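Local coordinates for SusD superfamily protein (Parabacteroides distasonis, PDB 3OTN), which probably binds carbohydrate or another nutrient at the outer membrane, at residues Y126-T140 against V151-I164. Sequence-based numbering, arbitrary orientation.
Sequences YFYLVRIFGDVPKIT and VSRAPVKEIYDEII. With EDO (1,2-ethanediol), chain R.
Arg153 grips the backbone of Asp135 side-on, NE and NH2 both converging on Asp135 O at 2.8 and 2.9 Å. The oxygen lies in the guanidinium plane; NH2 comes in on a carbonyl lone pair, NE from above the carbonyl plane. Asp135 CB packs over one guanidinium face, while Asp135 OD1 takes the N-H of Val156 (2.9 Å) at the start of helix 156-172. Val136 and Ala154 form a single antiparallel beta bridge, a hydrogen-bonded pair: Ala154 N gives a nearly straight bond to Val136 O (2.8 Å), Val136 N a weak one to Ala154 O. Lys138 lays CB and CG against Ile159 CD1; a bend at chi3 (70°) turns NZ into salt bridges with Glu158 OE1 and Glu162 OE1 (2.8 and 2.7 Å). Val130 is a knob among Val156, Ile159, Tyr160 and Ile164, its CG1 pressed to 3.4 Å from Ile159 CG2. Ile163 CD1 makes a CH-pi contact over one face of the Tyr126 ring. Asn479 and Thr477 take further guanidinium N-H groups; with an alanine in place of Arg153, both donors to Asp135 O are gone, and this tie to the C-terminal residues would probably be lost. Helix segments 126-133 and 156-164 run antiparallel (166°), consistent with the TPR-like helix pairs of SusD proteins.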
# COMPACT_ATOMS: atom_id res chain seq x y z
N TYR A 126 7.57 -5.10 9.41
CA TYR A 126 8.08 -4.06 10.28
C TYR A 126 8.00 -2.67 9.66
O TYR A 126 7.72 -1.71 10.36
CB TYR A 126 9.53 -4.34 10.72
CG TYR A 126 9.60 -5.15 11.98
CD1 TYR A 126 9.16 -4.61 13.20
CD2 TYR A 126 10.09 -6.44 11.96
CE1 TYR A 126 9.24 -5.35 14.37
CE2 TYR A 126 10.20 -7.19 13.12
CZ TYR A 126 9.74 -6.67 14.32
OH TYR A 126 9.82 -7.45 15.47
N PHE A 127 8.22 -2.58 8.35
CA PHE A 127 8.13 -1.29 7.65
C PHE A 127 6.72 -0.74 7.71
O PHE A 127 6.56 0.46 7.85
CB PHE A 127 8.64 -1.44 6.20
CG PHE A 127 8.77 -0.15 5.43
CD1 PHE A 127 9.42 0.94 5.97
CD2 PHE A 127 8.31 -0.07 4.13
CE1 PHE A 127 9.58 2.11 5.22
CE2 PHE A 127 8.47 1.07 3.36
CZ PHE A 127 9.08 2.18 3.91
N TYR A 128 5.70 -1.60 7.59
CA TYR A 128 4.31 -1.15 7.78
C TYR A 128 4.10 -0.74 9.26
O TYR A 128 3.63 0.37 9.53
CB TYR A 128 3.28 -2.19 7.35
CG TYR A 128 3.05 -2.16 5.89
CD1 TYR A 128 4.00 -2.67 5.00
CD2 TYR A 128 1.93 -1.50 5.36
CE1 TYR A 128 3.80 -2.60 3.60
CE2 TYR A 128 1.72 -1.44 3.99
CZ TYR A 128 2.64 -1.99 3.11
OH TYR A 128 2.39 -1.92 1.76
N LEU A 129 4.52 -1.60 10.19
CA LEU A 129 4.36 -1.29 11.62
C LEU A 129 4.97 0.06 12.04
O LEU A 129 4.31 0.88 12.72
CB LEU A 129 4.93 -2.39 12.49
CG LEU A 129 4.12 -3.67 12.58
CD1 LEU A 129 5.02 -4.70 13.30
CD2 LEU A 129 2.82 -3.44 13.37
N VAL A 130 6.20 0.32 11.62
CA VAL A 130 6.86 1.57 12.06
C VAL A 130 6.23 2.80 11.46
O VAL A 130 6.18 3.83 12.13
CB VAL A 130 8.43 1.61 11.84
CG1 VAL A 130 9.15 0.57 12.73
CG2 VAL A 130 8.80 1.47 10.38
N ARG A 131 5.75 2.70 10.22
CA ARG A 131 5.12 3.86 9.54
C ARG A 131 3.74 4.20 10.12
O ARG A 131 3.40 5.36 10.21
CB ARG A 131 5.00 3.61 8.04
CG ARG A 131 6.36 3.72 7.34
CD ARG A 131 6.24 3.59 5.85
NE ARG A 131 5.78 2.26 5.47
CZ ARG A 131 5.41 1.92 4.25
NH1 ARG A 131 5.45 2.80 3.25
NH2 ARG A 131 5.00 0.68 4.03
N ILE A 132 3.01 3.16 10.52
CA ILE A 132 1.66 3.28 11.06
C ILE A 132 1.68 3.72 12.52
O ILE A 132 0.95 4.64 12.88
CB ILE A 132 0.85 1.93 10.90
CG1 ILE A 132 0.63 1.66 9.41
CG2 ILE A 132 -0.53 1.97 11.64
CD1 ILE A 132 0.08 0.23 9.08
N PHE A 133 2.51 3.04 13.33
CA PHE A 133 2.49 3.17 14.78
C PHE A 133 3.70 3.81 15.40
O PHE A 133 3.67 4.08 16.60
CB PHE A 133 2.36 1.77 15.42
CG PHE A 133 1.11 1.03 15.01
CD1 PHE A 133 -0.12 1.38 15.55
CD2 PHE A 133 1.18 -0.05 14.15
CE1 PHE A 133 -1.28 0.71 15.19
CE2 PHE A 133 0.03 -0.74 13.78
CZ PHE A 133 -1.20 -0.37 14.30
N GLY A 134 4.79 3.98 14.65
CA GLY A 134 5.99 4.60 15.19
C GLY A 134 6.82 3.57 15.92
O GLY A 134 7.10 2.52 15.36
N ASP A 135 7.24 3.87 17.14
CA ASP A 135 8.02 2.93 17.94
C ASP A 135 7.20 1.64 18.14
O ASP A 135 6.04 1.72 18.44
CB ASP A 135 8.33 3.53 19.32
CG ASP A 135 9.32 4.70 19.28
OD1 ASP A 135 9.77 5.12 18.21
OD2 ASP A 135 9.63 5.22 20.37
N VAL A 136 7.82 0.49 17.96
CA VAL A 136 7.16 -0.81 18.14
C VAL A 136 8.14 -1.80 18.72
O VAL A 136 9.38 -1.56 18.64
CB VAL A 136 6.58 -1.35 16.83
CG1 VAL A 136 5.48 -0.43 16.32
CG2 VAL A 136 7.69 -1.54 15.77
N PRO A 137 7.64 -2.88 19.35
CA PRO A 137 8.55 -3.91 19.88
C PRO A 137 9.50 -4.50 18.84
O PRO A 137 9.09 -4.81 17.73
CB PRO A 137 7.60 -4.98 20.42
CG PRO A 137 6.39 -4.20 20.82
CD PRO A 137 6.26 -3.13 19.81
N LYS A 138 10.75 -4.63 19.24
CA LYS A 138 11.84 -5.12 18.43
C LYS A 138 12.02 -6.61 18.73
O LYS A 138 12.69 -6.96 19.69
CB LYS A 138 13.09 -4.33 18.79
CG LYS A 138 14.35 -4.68 17.99
CD LYS A 138 15.45 -3.64 18.24
CE LYS A 138 16.02 -3.73 19.59
NZ LYS A 138 17.19 -2.79 19.74
N ILE A 139 11.43 -7.46 17.88
CA ILE A 139 11.35 -8.91 18.09
C ILE A 139 11.88 -9.65 16.86
O ILE A 139 11.28 -9.59 15.78
CB ILE A 139 9.89 -9.35 18.36
CG1 ILE A 139 9.33 -8.66 19.59
CG2 ILE A 139 9.81 -10.87 18.57
CD1 ILE A 139 7.83 -8.85 19.75
N THR A 140 13.02 -10.30 17.04
CA THR A 140 13.61 -11.14 16.01
C THR A 140 13.89 -12.55 16.53
O THR A 140 14.53 -13.33 15.82
CB THR A 140 14.97 -10.54 15.51
OG1 THR A 140 15.85 -10.38 16.61
CG2 THR A 140 14.75 -9.19 14.85
N VAL A 151 6.96 -7.12 26.42
CA VAL A 151 7.96 -6.31 25.70
C VAL A 151 7.62 -4.81 25.74
O VAL A 151 6.50 -4.45 26.07
CB VAL A 151 8.06 -6.76 24.23
CG1 VAL A 151 8.57 -8.22 24.16
CG2 VAL A 151 6.67 -6.69 23.52
N SER A 152 8.59 -3.97 25.39
CA SER A 152 8.42 -2.54 25.28
C SER A 152 8.61 -2.13 23.84
O SER A 152 9.21 -2.86 23.05
CB SER A 152 9.46 -1.85 26.14
OG SER A 152 9.28 -2.27 27.48
N ARG A 153 8.10 -0.96 23.50
CA ARG A 153 8.25 -0.42 22.16
C ARG A 153 9.68 0.11 22.03
O ARG A 153 10.16 0.79 22.92
CB ARG A 153 7.25 0.72 21.92
CG ARG A 153 5.79 0.31 22.13
CD ARG A 153 4.90 1.54 22.21
NE ARG A 153 4.91 2.25 20.96
CZ ARG A 153 4.61 3.54 20.77
NH1 ARG A 153 4.29 4.36 21.76
NH2 ARG A 153 4.67 4.02 19.54
N ALA A 154 10.35 -0.17 20.91
CA ALA A 154 11.72 0.26 20.69
C ALA A 154 11.68 1.46 19.72
O ALA A 154 10.72 1.60 18.93
CB ALA A 154 12.55 -0.90 20.12
N PRO A 155 12.73 2.29 19.72
CA PRO A 155 12.70 3.44 18.79
C PRO A 155 12.57 3.04 17.33
O PRO A 155 13.15 2.03 16.93
CB PRO A 155 14.04 4.13 19.04
CG PRO A 155 14.38 3.80 20.47
CD PRO A 155 13.85 2.40 20.70
N VAL A 156 11.83 3.82 16.55
CA VAL A 156 11.74 3.61 15.12
C VAL A 156 13.13 3.41 14.50
O VAL A 156 13.35 2.43 13.77
CB VAL A 156 10.98 4.79 14.39
CG1 VAL A 156 11.16 4.70 12.86
CG2 VAL A 156 9.50 4.79 14.72
N LYS A 157 14.08 4.28 14.81
CA LYS A 157 15.43 4.18 14.23
C LYS A 157 16.09 2.81 14.44
O LYS A 157 16.71 2.28 13.51
CB LYS A 157 16.35 5.31 14.72
CG LYS A 157 17.64 5.43 13.87
CD LYS A 157 18.44 6.69 14.26
CE LYS A 157 19.61 6.97 13.28
NZ LYS A 157 20.57 5.85 13.27
N GLU A 158 15.91 2.24 15.62
CA GLU A 158 16.41 0.90 15.90
C GLU A 158 15.75 -0.19 15.03
O GLU A 158 16.42 -1.13 14.60
CB GLU A 158 16.30 0.54 17.40
CG GLU A 158 17.18 1.37 18.37
CD GLU A 158 16.98 0.96 19.85
OE1 GLU A 158 16.45 -0.14 20.09
OE2 GLU A 158 17.37 1.72 20.77
N ILE A 159 14.45 -0.09 14.80
CA ILE A 159 13.74 -1.07 13.98
C ILE A 159 14.32 -1.01 12.56
O ILE A 159 14.64 -2.05 11.98
CB ILE A 159 12.21 -0.83 13.92
CG1 ILE A 159 11.53 -0.88 15.31
CG2 ILE A 159 11.56 -1.79 12.94
CD1 ILE A 159 11.86 -2.13 16.16
N TYR A 160 14.48 0.19 12.02
CA TYR A 160 15.12 0.34 10.72
C TYR A 160 16.58 -0.17 10.70
O TYR A 160 16.95 -0.96 9.84
CB TYR A 160 15.11 1.79 10.24
CG TYR A 160 13.87 2.33 9.57
CD1 TYR A 160 13.72 2.29 8.19
CD2 TYR A 160 12.90 3.00 10.30
CE1 TYR A 160 12.58 2.86 7.55
CE2 TYR A 160 11.77 3.53 9.69
CZ TYR A 160 11.62 3.47 8.32
OH TYR A 160 10.53 4.06 7.76
N ASP A 161 17.39 0.29 11.65
CA ASP A 161 18.84 -0.01 11.61
C ASP A 161 19.18 -1.46 11.96
O ASP A 161 20.20 -1.97 11.49
CB ASP A 161 19.62 0.89 12.58
CG ASP A 161 19.61 2.35 12.19
OD1 ASP A 161 19.25 2.70 11.06
OD2 ASP A 161 20.00 3.15 13.05
N GLU A 162 18.40 -2.08 12.83
CA GLU A 162 18.67 -3.44 13.30
C GLU A 162 17.89 -4.52 12.61
O GLU A 162 18.36 -5.67 12.54
CB GLU A 162 18.47 -3.52 14.83
CG GLU A 162 19.44 -2.65 15.63
CD GLU A 162 19.17 -2.59 17.13
OE1 GLU A 162 18.80 -3.63 17.73
OE2 GLU A 162 19.37 -1.50 17.73
N ILE A 163 16.70 -4.21 12.11
CA ILE A 163 15.87 -5.23 11.48
C ILE A 163 15.67 -4.98 10.00
O ILE A 163 16.14 -5.74 9.17
CB ILE A 163 14.49 -5.39 12.16
CG1 ILE A 163 14.67 -5.63 13.66
CG2 ILE A 163 13.72 -6.61 11.49
CD1 ILE A 163 13.34 -5.90 14.41
N ILE A 164 14.97 -3.90 9.67
CA ILE A 164 14.52 -3.68 8.31
C ILE A 164 15.69 -3.62 7.31
O ILE A 164 15.71 -4.37 6.34
CB ILE A 164 13.65 -2.42 8.20
CG1 ILE A 164 12.40 -2.53 9.08
CG2 ILE A 164 13.26 -2.13 6.76
CD1 ILE A 164 11.57 -1.22 9.14
C1 EDO R . 15.19 -15.70 13.86
O1 EDO R . 15.08 -16.63 14.93
C2 EDO R . 16.49 -14.91 14.00
O2 EDO R . 16.35 -13.62 13.41
O HOH W 1 9.98 3.77 22.58
O HOH W 2 11.51 -4.12 22.04